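Local coordinates for periplasmic binding protein/LacI transcriptional regulator (Alkaliphilus metalliredigens, PDB 3CTP) that binds beta-D-xylulofuranose in the cleft between its two lobes and, as a LacI-family member, probably binds DNA to regulate transcription, at residues D135-A140 against I298-G303; E142-D147 against I308-M313; F238-A243 against P277-I282; F75-S80 against N268-E273. All coordinates share one frame; numbering follows the deposited sequence.

Contact 1 (D135-A140 against I298-G303)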
loop_
_atom_site.group_PDB
_atom_site.type_symbol
_atom_site.label_atom_id
_atom_site.label_comp_id
_atom_site.label_asym_id
_atom_site.label_seq_id
_atom_site.Cartn_x
_atom_site.Cartn_y
_atom_site.Cartn_z
ATOM N N ASP A 135 -4.732 -30.627 -0.574
ATOM C CA ASP A 135 -5.798 -31.154 0.256
ATOM C C ASP A 135 -6.075 -30.173 1.383
ATOM O O ASP A 135 -6.137 -30.543 2.554
ATOM C CB ASP A 135 -5.387 -32.509 0.829
ATOM C CG ASP A 135 -6.557 -33.274 1.390
ATOM O OD1 ASP A 135 -6.870 -34.358 0.852
ATOM O OD2 ASP A 135 -7.171 -32.783 2.359
ATOM N N ILE A 136 -6.221 -28.911 1.015
ATOM C CA ILE A 136 -6.422 -27.841 1.975
ATOM C C ILE A 136 -7.549 -27.006 1.398
ATOM O O ILE A 136 -7.601 -26.812 0.183
ATOM C CB ILE A 136 -5.161 -26.964 2.099
ATOM C CG1 ILE A 136 -4.037 -27.727 2.809
ATOM C CG2 ILE A 136 -5.458 -25.702 2.882
ATOM C CD1 ILE A 136 -2.779 -26.887 3.023
ATOM N N PRO A 137 -8.467 -26.532 2.246
ATOM C CA PRO A 137 -9.575 -25.705 1.749
ATOM C C PRO A 137 -9.080 -24.436 1.066
ATOM O O PRO A 137 -8.163 -23.772 1.578
ATOM C CB PRO A 137 -10.334 -25.325 3.030
ATOM C CG PRO A 137 -10.061 -26.535 3.963
ATOM C CD PRO A 137 -8.637 -26.928 3.662
ATOM N N VAL A 138 -9.702 -24.098 -0.059
ATOM C CA VAL A 138 -9.336 -22.904 -0.825
ATOM C C VAL A 138 -10.613 -22.198 -1.260
ATOM O O VAL A 138 -11.588 -22.862 -1.662
ATOM C CB VAL A 138 -8.575 -23.273 -2.147
ATOM C CG1 VAL A 138 -8.347 -22.019 -3.010
ATOM C CG2 VAL A 138 -7.253 -23.955 -1.843
ATOM N N VAL A 139 -10.630 -20.866 -1.168
ATOM C CA VAL A 139 -11.609 -20.048 -1.885
ATOM C C VAL A 139 -10.841 -19.034 -2.735
ATOM O O VAL A 139 -9.680 -18.724 -2.430
ATOM C CB VAL A 139 -12.603 -19.318 -0.985
ATOM C CG1 VAL A 139 -13.413 -20.343 -0.186
ATOM C CG2 VAL A 139 -11.898 -18.330 -0.025
ATOM N N ALA A 140 -11.461 -18.561 -3.817
ATOM C CA ALA A 140 -10.738 -17.701 -4.779
ATOM C C ALA A 140 -11.379 -16.341 -4.831
ATOM O O ALA A 140 -12.602 -16.235 -4.768
ATOM C CB ALA A 140 -10.802 -18.310 -6.176
ATOM N N ILE A 298 -14.553 -20.774 5.966
ATOM C CA ILE A 298 -14.784 -21.494 7.216
ATOM C C ILE A 298 -15.782 -22.655 7.008
ATOM O O ILE A 298 -15.653 -23.726 7.613
ATOM C CB ILE A 298 -15.292 -20.549 8.303
ATOM C CG1 ILE A 298 -14.187 -19.627 8.806
ATOM C CG2 ILE A 298 -15.943 -21.336 9.457
ATOM C CD1 ILE A 298 -12.976 -20.338 9.243
ATOM N N LYS A 299 -16.767 -22.461 6.137
ATOM C CA LYS A 299 -17.652 -23.606 5.800
ATOM C C LYS A 299 -16.870 -24.769 5.222
ATOM O O LYS A 299 -17.089 -25.942 5.602
ATOM C CB LYS A 299 -18.748 -23.196 4.796
ATOM C CG LYS A 299 -19.806 -22.334 5.387
ATOM C CD LYS A 299 -20.922 -22.121 4.356
ATOM C CE LYS A 299 -21.714 -20.888 4.687
ATOM N NZ LYS A 299 -22.490 -21.102 5.916
ATOM N N ILE A 300 -15.967 -24.477 4.292
ATOM C CA ILE A 300 -15.178 -25.531 3.681
ATOM C C ILE A 300 -14.283 -26.162 4.757
ATOM O O ILE A 300 -14.186 -27.384 4.849
ATOM C CB ILE A 300 -14.315 -25.054 2.487
ATOM C CG1 ILE A 300 -15.153 -24.362 1.396
ATOM C CG2 ILE A 300 -13.535 -26.227 1.872
ATOM C CD1 ILE A 300 -16.178 -25.268 0.770
ATOM N N ILE A 301 -13.636 -25.330 5.580
ATOM C CA ILE A 301 -12.772 -25.881 6.624
ATOM C C ILE A 301 -13.526 -26.840 7.530
ATOM O O ILE A 301 -12.999 -27.899 7.917
ATOM C CB ILE A 301 -12.143 -24.747 7.476
ATOM C CG1 ILE A 301 -11.115 -23.976 6.645
ATOM C CG2 ILE A 301 -11.559 -25.322 8.800
ATOM C CD1 ILE A 301 -10.646 -22.677 7.349
ATOM N N ASN A 302 -14.751 -26.459 7.886
ATOM C CA ASN A 302 -15.579 -27.187 8.847
ATOM C C ASN A 302 -16.341 -28.350 8.227
ATOM O O ASN A 302 -16.984 -29.132 8.947
ATOM C CB ASN A 302 -16.600 -26.230 9.465
ATOM C CG ASN A 302 -15.966 -25.234 10.439
ATOM O OD1 ASN A 302 -14.804 -25.352 10.783
ATOM N ND2 ASN A 302 -16.740 -24.253 10.877
ATOM N N GLY A 303 -16.295 -28.445 6.901
ATOM C CA GLY A 303 -17.004 -29.492 6.167
ATOM C C GLY A 303 -18.509 -29.284 6.096
ATOM O O GLY A 303 -19.278 -30.254 6.027
#

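Contact 2 (E142-D147 against I308-M313). With XLF (beta-D-xylulofuranose), chain C.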
loop_
_atom_site.group_PDB
_atom_site.type_symbol
_atom_site.label_atom_id
_atom_site.label_comp_id
_atom_site.label_asym_id
_atom_site.label_seq_id
_atom_site.Cartn_x
_atom_site.Cartn_y
_atom_site.Cartn_z
ATOM N N GLU A 142 -11.938 -13.331 -7.458
ATOM C CA GLU A 142 -11.954 -12.946 -8.888
ATOM C C GLU A 142 -11.747 -14.027 -9.917
ATOM O O GLU A 142 -12.631 -14.271 -10.752
ATOM C CB GLU A 142 -11.004 -11.786 -9.179
ATOM C CG GLU A 142 -11.536 -10.518 -8.511
ATOM C CD GLU A 142 -10.748 -9.261 -8.863
ATOM O OE1 GLU A 142 -11.249 -8.154 -8.537
ATOM O OE2 GLU A 142 -9.647 -9.379 -9.455
ATOM N N ASN A 143 -10.546 -14.608 -9.950
ATOM C CA ASN A 143 -10.262 -15.534 -11.032
ATOM C C ASN A 143 -10.692 -16.933 -10.637
ATOM O O ASN A 143 -10.408 -17.392 -9.523
ATOM C CB ASN A 143 -8.759 -15.557 -11.339
ATOM C CG ASN A 143 -8.298 -14.369 -12.151
ATOM O OD1 ASN A 143 -9.064 -13.463 -12.472
ATOM N ND2 ASN A 143 -7.006 -14.372 -12.498
ATOM N N HIS A 144 -11.351 -17.604 -11.570
ATOM C CA HIS A 144 -11.804 -18.977 -11.355
ATOM C C HIS A 144 -10.617 -19.915 -11.435
ATOM O O HIS A 144 -9.798 -19.809 -12.340
ATOM C CB HIS A 144 -12.829 -19.335 -12.433
ATOM C CG HIS A 144 -14.130 -18.618 -12.257
ATOM N ND1 HIS A 144 -14.339 -17.330 -12.704
ATOM C CD2 HIS A 144 -15.276 -18.991 -11.636
ATOM C CE1 HIS A 144 -15.558 -16.937 -12.365
ATOM N NE2 HIS A 144 -16.147 -17.927 -11.717
ATOM N N ILE A 145 -10.557 -20.889 -10.534
ATOM C CA ILE A 145 -9.416 -21.782 -10.497
ATOM C C ILE A 145 -9.801 -23.162 -10.999
ATOM O O ILE A 145 -9.328 -23.607 -12.064
ATOM C CB ILE A 145 -8.850 -21.826 -9.069
ATOM C CG1 ILE A 145 -8.428 -20.423 -8.692
ATOM C CG2 ILE A 145 -7.598 -22.726 -9.020
ATOM C CD1 ILE A 145 -7.770 -20.342 -7.308
ATOM N N LEU A 146 -10.678 -23.812 -10.256
ATOM C CA LEU A 146 -11.211 -25.107 -10.672
ATOM C C LEU A 146 -12.688 -25.097 -10.355
ATOM O O LEU A 146 -13.139 -24.304 -9.520
ATOM C CB LEU A 146 -10.555 -26.221 -9.888
ATOM C CG LEU A 146 -9.061 -26.470 -10.117
ATOM C CD1 LEU A 146 -8.530 -27.420 -9.057
ATOM C CD2 LEU A 146 -8.779 -27.026 -11.526
ATOM N N ASP A 147 -13.434 -25.996 -10.992
ATOM C CA ASP A 147 -14.875 -25.965 -10.845
ATOM C C ASP A 147 -15.301 -26.303 -9.417
ATOM O O ASP A 147 -16.461 -26.069 -9.034
ATOM C CB ASP A 147 -15.511 -26.952 -11.833
ATOM C CG ASP A 147 -15.315 -26.524 -13.271
ATOM O OD1 ASP A 147 -15.002 -25.340 -13.486
ATOM O OD2 ASP A 147 -15.457 -27.362 -14.185
ATOM N N ILE A 308 -21.049 -24.964 -4.528
ATOM C CA ILE A 308 -19.860 -24.304 -5.077
ATOM C C ILE A 308 -20.246 -23.520 -6.311
ATOM O O ILE A 308 -20.405 -24.098 -7.388
ATOM C CB ILE A 308 -18.782 -25.361 -5.392
ATOM C CG1 ILE A 308 -18.489 -26.185 -4.155
ATOM C CG2 ILE A 308 -17.529 -24.700 -5.931
ATOM C CD1 ILE A 308 -18.049 -25.390 -3.029
ATOM N N GLU A 309 -20.452 -22.207 -6.158
ATOM C CA GLU A 309 -20.946 -21.348 -7.224
ATOM C C GLU A 309 -20.350 -19.960 -7.019
ATOM O O GLU A 309 -19.730 -19.716 -5.976
ATOM C CB GLU A 309 -22.480 -21.231 -7.124
ATOM C CG GLU A 309 -22.976 -20.660 -5.789
ATOM C CD GLU A 309 -24.501 -20.572 -5.678
ATOM O OE1 GLU A 309 -25.168 -20.358 -6.710
ATOM O OE2 GLU A 309 -25.011 -20.700 -4.546
ATOM N N ASP A 310 -20.546 -19.056 -7.982
ATOM C CA ASP A 310 -20.002 -17.692 -7.857
ATOM C C ASP A 310 -20.768 -16.881 -6.816
ATOM O O ASP A 310 -22.006 -16.911 -6.769
ATOM C CB ASP A 310 -20.148 -16.914 -9.167
ATOM C CG ASP A 310 -19.316 -17.484 -10.309
ATOM O OD1 ASP A 310 -18.348 -18.219 -10.058
ATOM O OD2 ASP A 310 -19.644 -17.184 -11.478
ATOM N N TYR A 311 -20.021 -16.124 -6.005
ATOM C CA TYR A 311 -20.624 -15.143 -5.103
ATOM C C TYR A 311 -20.247 -13.772 -5.615
ATOM O O TYR A 311 -19.066 -13.444 -5.614
ATOM C CB TYR A 311 -20.082 -15.319 -3.683
ATOM C CG TYR A 311 -20.794 -16.429 -2.910
ATOM C CD1 TYR A 311 -20.681 -17.760 -3.289
ATOM C CD2 TYR A 311 -21.599 -16.118 -1.807
ATOM C CE1 TYR A 311 -21.362 -18.769 -2.593
ATOM C CE2 TYR A 311 -22.265 -17.118 -1.103
ATOM C CZ TYR A 311 -22.159 -18.432 -1.503
ATOM O OH TYR A 311 -22.853 -19.390 -0.781
ATOM N N ILE A 312 -21.218 -12.994 -6.088
ATOM C CA ILE A 312 -20.928 -11.698 -6.719
ATOM C C ILE A 312 -21.564 -10.581 -5.919
ATOM O O ILE A 312 -22.789 -10.588 -5.694
ATOM C CB ILE A 312 -21.486 -11.710 -8.161
ATOM C CG1 ILE A 312 -20.833 -12.853 -8.931
ATOM C CG2 ILE A 312 -21.222 -10.389 -8.849
ATOM C CD1 ILE A 312 -21.341 -12.996 -10.355
ATOM N N MET A 313 -20.746 -9.636 -5.440
ATOM C CA MET A 313 -21.233 -8.535 -4.597
ATOM C C MET A 313 -21.528 -7.259 -5.396
ATOM O O MET A 313 -20.800 -6.883 -6.308
ATOM C CB MET A 313 -20.210 -8.149 -3.485
ATOM C CG MET A 313 -19.789 -9.201 -2.458
ATOM S SD MET A 313 -21.136 -9.938 -1.473
ATOM C CE MET A 313 -20.963 -11.367 -2.427
HETATM O O4 XLF C . -8.306 -7.340 -10.615
HETATM C C4 XLF C . -8.913 -6.064 -10.392
HETATM C C5 XLF C . -7.977 -5.008 -10.961
HETATM O O5 XLF C . -7.402 -4.341 -9.832
HETATM C C3 XLF C . -8.983 -5.751 -8.907
HETATM O O3 XLF C . -10.326 -5.826 -8.411
HETATM C C2 XLF C . -8.455 -4.343 -8.872
HETATM O O2 XLF C . -9.469 -3.403 -9.283
HETATM C C1 XLF C . -7.885 -3.963 -7.521
HETATM O O1 XLF C . -7.294 -2.657 -7.608
HETATM O O HOH W 1 -19.179 -26.490 -8.362
#

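Contact 3 (F238-A243 against P277-I282). With XLF (beta-D-xylulofuranose), chain C.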
loop_
_atom_site.group_PDB
_atom_site.type_symbol
_atom_site.label_atom_id
_atom_site.label_comp_id
_atom_site.label_asym_id
_atom_site.label_seq_id
_atom_site.Cartn_x
_atom_site.Cartn_y
_atom_site.Cartn_z
ATOM N N PHE A 238 -9.006 1.135 -15.392
ATOM C CA PHE A 238 -9.451 -0.132 -14.799
ATOM C C PHE A 238 -9.388 -0.213 -13.283
ATOM O O PHE A 238 -10.088 -1.047 -12.691
ATOM C CB PHE A 238 -8.704 -1.329 -15.430
ATOM C CG PHE A 238 -7.221 -1.375 -15.109
ATOM C CD1 PHE A 238 -6.756 -2.129 -14.028
ATOM C CD2 PHE A 238 -6.295 -0.728 -15.919
ATOM C CE1 PHE A 238 -5.403 -2.173 -13.765
ATOM C CE2 PHE A 238 -4.936 -0.784 -15.665
ATOM C CZ PHE A 238 -4.492 -1.517 -14.583
ATOM N N ASN A 239 -8.533 0.575 -12.629
ATOM C CA ASN A 239 -8.636 0.674 -11.171
ATOM C C ASN A 239 -8.129 1.997 -10.677
ATOM O O ASN A 239 -7.642 2.814 -11.468
ATOM C CB ASN A 239 -7.984 -0.525 -10.439
ATOM C CG ASN A 239 -6.490 -0.547 -10.550
ATOM O OD1 ASN A 239 -5.873 0.452 -10.881
ATOM N ND2 ASN A 239 -5.876 -1.717 -10.267
ATOM N N ASP A 240 -8.343 2.263 -9.391
ATOM C CA ASP A 240 -8.051 3.588 -8.863
ATOM C C ASP A 240 -6.561 3.902 -8.833
ATOM O O ASP A 240 -6.171 5.034 -9.093
ATOM C CB ASP A 240 -8.619 3.784 -7.447
ATOM C CG ASP A 240 -10.131 3.869 -7.422
ATOM O OD1 ASP A 240 -10.768 4.044 -8.484
ATOM O OD2 ASP A 240 -10.687 3.779 -6.295
ATOM N N ILE A 241 -5.733 2.915 -8.487
ATOM C CA ILE A 241 -4.279 3.199 -8.431
ATOM C C ILE A 241 -3.721 3.464 -9.841
ATOM O O ILE A 241 -2.900 4.373 -10.030
ATOM C CB ILE A 241 -3.504 2.102 -7.629
ATOM C CG1 ILE A 241 -2.030 2.486 -7.470
ATOM C CG2 ILE A 241 -3.691 0.741 -8.252
ATOM C CD1 ILE A 241 -1.833 3.707 -6.590
ATOM N N ALA A 242 -4.189 2.722 -10.844
ATOM C CA ALA A 242 -3.785 3.045 -12.219
ATOM C C ALA A 242 -4.317 4.438 -12.610
ATOM O O ALA A 242 -3.644 5.227 -13.274
ATOM C CB ALA A 242 -4.314 1.968 -13.175
ATOM N N ALA A 243 -5.541 4.757 -12.201
ATOM C CA ALA A 243 -6.087 6.098 -12.523
ATOM C C ALA A 243 -5.206 7.199 -11.934
ATOM O O ALA A 243 -5.024 8.250 -12.549
ATOM C CB ALA A 243 -7.523 6.257 -11.965
ATOM N N PRO A 277 -7.958 16.471 -8.044
ATOM C CA PRO A 277 -9.277 16.378 -7.431
ATOM C C PRO A 277 -9.579 14.924 -7.083
ATOM O O PRO A 277 -8.987 14.019 -7.673
ATOM C CB PRO A 277 -10.223 16.886 -8.529
ATOM C CG PRO A 277 -9.477 16.750 -9.793
ATOM C CD PRO A 277 -8.021 16.830 -9.471
ATOM N N SER A 278 -10.482 14.712 -6.129
ATOM C CA SER A 278 -10.822 13.361 -5.706
ATOM C C SER A 278 -11.528 12.600 -6.828
ATOM O O SER A 278 -12.239 13.182 -7.636
ATOM C CB SER A 278 -11.683 13.384 -4.460
ATOM O OG SER A 278 -12.830 14.206 -4.713
ATOM N N LEU A 279 -11.328 11.284 -6.837
ATOM C CA LEU A 279 -11.609 10.450 -8.000
ATOM C C LEU A 279 -13.011 9.842 -7.988
ATOM O O LEU A 279 -13.366 9.092 -7.079
ATOM C CB LEU A 279 -10.584 9.299 -8.015
ATOM C CG LEU A 279 -10.688 8.266 -9.129
ATOM C CD1 LEU A 279 -10.460 8.887 -10.484
ATOM C CD2 LEU A 279 -9.620 7.217 -8.874
ATOM N N THR A 280 -13.804 10.127 -9.016
ATOM C CA THR A 280 -15.047 9.392 -9.219
ATOM C C THR A 280 -14.701 7.939 -9.513
ATOM O O THR A 280 -13.734 7.651 -10.240
ATOM C CB THR A 280 -15.804 9.982 -10.398
ATOM O OG1 THR A 280 -16.185 11.319 -10.055
ATOM C CG2 THR A 280 -17.038 9.141 -10.737
ATOM N N THR A 281 -15.463 7.020 -8.944
ATOM C CA THR A 281 -15.046 5.617 -9.021
ATOM C C THR A 281 -16.244 4.705 -8.820
ATOM O O THR A 281 -17.359 5.165 -8.598
ATOM C CB THR A 281 -13.928 5.326 -7.982
ATOM O OG1 THR A 281 -13.395 4.003 -8.180
ATOM C CG2 THR A 281 -14.490 5.454 -6.564
ATOM N N ILE A 282 -16.013 3.410 -8.962
ATOM C CA ILE A 282 -17.021 2.402 -8.695
ATOM C C ILE A 282 -16.577 1.672 -7.437
ATOM O O ILE A 282 -15.465 1.140 -7.345
ATOM C CB ILE A 282 -17.104 1.362 -9.831
ATOM C CG1 ILE A 282 -17.345 2.046 -11.191
ATOM C CG2 ILE A 282 -18.210 0.333 -9.523
ATOM C CD1 ILE A 282 -18.689 2.817 -11.279
HETATM O O4 XLF C . -8.306 -7.340 -10.615
HETATM C C4 XLF C . -8.913 -6.064 -10.392
HETATM C C5 XLF C . -7.977 -5.008 -10.961
HETATM O O5 XLF C . -7.402 -4.341 -9.832
HETATM C C3 XLF C . -8.983 -5.751 -8.907
HETATM O O3 XLF C . -10.326 -5.826 -8.411
HETATM C C2 XLF C . -8.455 -4.343 -8.872
HETATM O O2 XLF C . -9.469 -3.403 -9.283
HETATM C C1 XLF C . -7.885 -3.963 -7.521
HETATM O O1 XLF C . -7.294 -2.657 -7.608
#

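Contact 4 (F75-S80 against N268-E273)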
loop_
_atom_site.group_PDB
_atom_site.type_symbol
_atom_site.label_atom_id
_atom_site.label_comp_id
_atom_site.label_asym_id
_atom_site.label_seq_id
_atom_site.Cartn_x
_atom_site.Cartn_y
_atom_site.Cartn_z
ATOM N N PHE A 75 -5.698 -3.869 -2.370
ATOM C CA PHE A 75 -5.355 -5.147 -1.741
ATOM C C PHE A 75 -4.863 -4.990 -0.309
ATOM O O PHE A 75 -5.049 -5.915 0.503
ATOM C CB PHE A 75 -4.343 -5.941 -2.572
ATOM C CG PHE A 75 -4.953 -6.511 -3.814
ATOM C CD1 PHE A 75 -5.919 -7.511 -3.719
ATOM C CD2 PHE A 75 -4.603 -6.022 -5.051
ATOM C CE1 PHE A 75 -6.536 -8.023 -4.885
ATOM C CE2 PHE A 75 -5.225 -6.512 -6.204
ATOM C CZ PHE A 75 -6.173 -7.523 -6.121
ATOM N N ASN A 76 -4.232 -3.877 0.016
ATOM C CA ASN A 76 -3.901 -3.764 1.440
ATOM C C ASN A 76 -5.133 -3.503 2.292
ATOM O O ASN A 76 -5.227 -3.984 3.421
ATOM C CB ASN A 76 -2.705 -2.848 1.739
ATOM C CG ASN A 76 -2.906 -1.417 1.350
ATOM O OD1 ASN A 76 -3.779 -0.742 1.918
ATOM N ND2 ASN A 76 -1.991 -0.869 0.478
ATOM N N GLN A 77 -6.114 -2.794 1.794
ATOM C CA GLN A 77 -7.341 -2.625 2.555
ATOM C C GLN A 77 -8.102 -3.928 2.654
ATOM O O GLN A 77 -8.594 -4.251 3.668
ATOM C CB GLN A 77 -8.241 -1.597 1.909
ATOM C CG GLN A 77 -7.695 -0.166 1.971
ATOM C CD GLN A 77 -8.549 0.824 1.227
ATOM O OE1 GLN A 77 -8.239 1.211 0.142
ATOM N NE2 GLN A 77 -9.590 1.251 1.848
ATOM N N MET A 78 -8.165 -4.662 1.557
ATOM C CA MET A 78 -8.815 -5.974 1.607
ATOM C C MET A 78 -8.122 -6.869 2.634
ATOM O O MET A 78 -8.786 -7.576 3.418
ATOM C CB MET A 78 -8.780 -6.659 0.219
ATOM C CG MET A 78 -9.891 -6.202 -0.688
ATOM S SD MET A 78 -11.453 -7.129 -0.413
ATOM C CE MET A 78 -10.896 -8.595 -1.274
ATOM N N ALA A 79 -6.793 -6.875 2.648
ATOM C CA ALA A 79 -6.075 -7.737 3.598
ATOM C C ALA A 79 -6.379 -7.312 5.035
ATOM O O ALA A 79 -6.511 -8.171 5.925
ATOM C CB ALA A 79 -4.576 -7.656 3.336
ATOM N N SER A 80 -6.465 -6.000 5.276
ATOM C CA SER A 80 -6.780 -5.548 6.643
ATOM C C SER A 80 -8.155 -6.033 7.087
ATOM O O SER A 80 -8.340 -6.433 8.238
ATOM C CB SER A 80 -6.737 -4.017 6.733
ATOM O OG SER A 80 -5.393 -3.537 6.534
ATOM N N ASN A 268 -12.927 2.226 -5.362
ATOM C CA ASN A 268 -13.036 3.040 -4.141
ATOM C C ASN A 268 -11.986 2.612 -3.122
ATOM O O ASN A 268 -12.300 2.361 -1.954
ATOM C CB ASN A 268 -14.431 2.966 -3.514
ATOM C CG ASN A 268 -14.644 4.076 -2.486
ATOM O OD1 ASN A 268 -13.900 5.060 -2.467
ATOM N ND2 ASN A 268 -15.648 3.908 -1.611
ATOM N N SER A 269 -10.734 2.564 -3.565
ATOM C CA SER A 269 -9.633 2.413 -2.614
ATOM C C SER A 269 -9.148 3.793 -2.112
ATOM O O SER A 269 -9.537 4.856 -2.640
ATOM C CB SER A 269 -8.474 1.635 -3.239
ATOM O OG SER A 269 -7.852 2.402 -4.260
ATOM N N PHE A 270 -8.322 3.797 -1.071
ATOM C CA PHE A 270 -8.081 5.076 -0.427
ATOM C C PHE A 270 -7.355 6.082 -1.299
ATOM O O PHE A 270 -7.425 7.287 -1.056
ATOM C CB PHE A 270 -7.378 4.893 0.937
ATOM C CG PHE A 270 -5.929 4.469 0.857
ATOM C CD1 PHE A 270 -4.945 5.395 0.534
ATOM C CD2 PHE A 270 -5.546 3.168 1.215
ATOM C CE1 PHE A 270 -3.565 5.032 0.497
ATOM C CE2 PHE A 270 -4.184 2.788 1.194
ATOM C CZ PHE A 270 -3.193 3.730 0.825
ATOM N N ILE A 271 -6.671 5.615 -2.334
ATOM C CA ILE A 271 -5.896 6.542 -3.158
ATOM C C ILE A 271 -6.789 7.558 -3.861
ATOM O O ILE A 271 -6.363 8.691 -4.144
ATOM C CB ILE A 271 -5.007 5.769 -4.174
ATOM C CG1 ILE A 271 -3.989 6.704 -4.826
ATOM C CG2 ILE A 271 -5.853 5.084 -5.214
ATOM C CD1 ILE A 271 -2.892 7.142 -3.844
ATOM N N GLY A 272 -8.025 7.179 -4.153
ATOM C CA GLY A 272 -8.940 8.100 -4.847
ATOM C C GLY A 272 -9.391 9.296 -4.011
ATOM O O GLY A 272 -9.753 10.358 -4.557
ATOM N N GLU A 273 -9.343 9.153 -2.689
ATOM C CA GLU A 273 -9.749 10.229 -1.795
ATOM C C GLU A 273 -8.527 11.007 -1.344
ATOM O O GLU A 273 -8.568 12.207 -1.041
ATOM C CB GLU A 273 -10.530 9.646 -0.602
ATOM C CG GLU A 273 -11.091 10.696 0.361
ATOM C CD GLU A 273 -11.843 11.837 -0.330
ATOM O OE1 GLU A 273 -12.861 11.568 -1.009
ATOM O OE2 GLU A 273 -11.426 13.017 -0.170
HETATM O O HOH W 2 -11.410 3.252 0.412
#

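Contact 1 (D135-A140 against I298-G303)
The CB of Pro137 is directed toward helix 286-302, and its CB and CG make the closest contacts. CB lies 3.5 Å from the branch methyl CG2 of Ile300, while CG reaches CG1 of Ile301 at 3.9 Å. The proline ring and the Ile301 side chain cross at about a right angle. Ile300 presents CG2 because this methyl stands anti to its backbone N, with CG1 (chi1 -56°) beside that nitrogen. In this periplasmic-binding-protein-like core the helix packs against the seven-stranded sheet, and Pro137 stands just before strand 138-141 of that sheet. Farther along the same surface, Leu297 touches both Pro137 and Val139, and Ile293 also packs on Val139. The contact is apolar, with no hydrogen bond between 135-140 and 298-303. Just beyond it the helix stops in a Schellman motif: Gly303, with positive phi (74°), sends its N back to Ile300 O at 3.1 Å.

Contact 2 (E142-D147 against I308-M313)
His144 and Asp310 are joined by their side chains across well-separated backbones, CA to CA 9.0 Å, and the gap narrows only to 7.8 Å between Asp147 CA and Ile308 CA. CG of His144 stands anti to the carbonyl carbon (chi1 -71°), which carries the far end of the ring toward the other segment. There NE2 donates to Asp310 OD1 at 2.8 Å with an N-H...O angle of 154°. The carboxylate oxygen sits at the ring edge, near its plane, but receives the bond on its syn side from outside the carboxylate plane; the two flat groups are turned 58° apart. ND1 is bonded to Glu185 OE1, so the imidazole is clasped between two carboxylates, which would probably favour its doubly protonated form. The loop 142-147 leaves strand 138-141 of the sheet that strand 311-318 also joins, and its first residue enters the sugar pocket. Glu142, extended beyond CG, grips two hydroxyls of the xylulofuranose: O3 donates to OE1 at 2.5 Å and O4 to OE2 at 2.7 Å. Shortened to an alanine here, the side chain would no longer reach the sugar, and O3 and O4 would probably be left without this acceptor pair. At the other end of the contact a water donates to Asp147 O at 2.8 Å and to Ile308 O at 2.9 Å.

Contact 3 (F238-A243 against P277-I282)
Asp240 OD1 accepts the hydroxyl hydrogen of Thr281 OG1 at 2.6 Å through its syn lone pair. Within the C-terminal lobe of this periplasmic-binding-protein-like fold, the bond ties the start of helix 240-252, which follows strand 234-237, to strand 281-283 beside strand 262-264. Thr281 turns OG1 anti to its own N (chi1 -172°), toward the carboxylate. Leu279 CD2 lies against the same OD1 at 3.4 Å and against Ala243 CB at 3.9 Å, so this methyl packs on two residues about one turn apart on the helix. The other oxygen, OD2, accepts from Ser269 N, so the buried carboxylate is held at both ends. With an asparagine in its place one acceptor oxygen becomes an amide nitrogen, and Thr281 OG1 or Ser269 N would probably be left without its mate. Just before Asp240, Asn239 is the N-cap: its OD1 receives Ala242 N at 2.8 Å, nearly end-on to the C=O. That fixes the amide, whose ND2 also meets Asp213 OD1 and donates to O5 of the xylulofuranose at 3.1 Å, with an N-H...O angle of 168°.

Contact 4 (F75-S80 against N268-E273)
Gln77 and Ser269 mark the closest approach of the two backbones, 7.6 Å between their CA atoms, where helix 73-88 faces the turn that leads into helix 271-274. Gln77 spans the gap: its chain runs extended beyond CG (chi2 175°) and delivers the amide to the backbone of the turn. OE1 accepts from Phe270 N at 2.9 Å in a rather bent bond, N-H...O 143°, with the donor tilted out of the carbonyl plane. The same oxygen lies 3.3 Å from Ser269 CA. On the amide's other arm NE2 donates to a water at 3.1 Å, which in turn donates to Asn268 O at 2.7 Å, so both ends of the amide are tied to the turn and its rotation is set. The Phe270 ring crosses the Gln77 side chain obliquely, amide and ring planes 51° apart. Asn76 OD1 comes to the edge of that ring, in its plane, 3.6 Å from CE2, while its ND2 is bonded to Ile70 O. Phe270 also meets the ring of Phe214 of the second subunit, and Glu273 forms a salt bridge with Arg248 of that subunit. Phe75, at the start of the same helical segment, touches the xylulofuranose, and the bridge between helix 73-88 and the turn from the opposite lobe is consistent with the closed, sugar-bound cleft of a periplasmic-binding-protein-like core.

Contacts 3 and 4 adjoin, their centres 11 Å apart: Leu279 N lies 2.9 Å from Gly272 O, a probable hydrogen bond. Contacts 1 and 2 also touch, through Ala140 CB and Ile145 CD1 at 3.8 Å, and both reach the seven-stranded sheet. Contacts 2 and 3, with nearest atoms about 8 Å apart and centres on opposite sides of the chain's centre, grip the same xylulofuranose through Glu142 and Asn239; contact 4 adds Phe75 to that pocket. Contact 1 lies farthest out, its centre 34 Å from that of contact 3, and takes no part in holding the sugar.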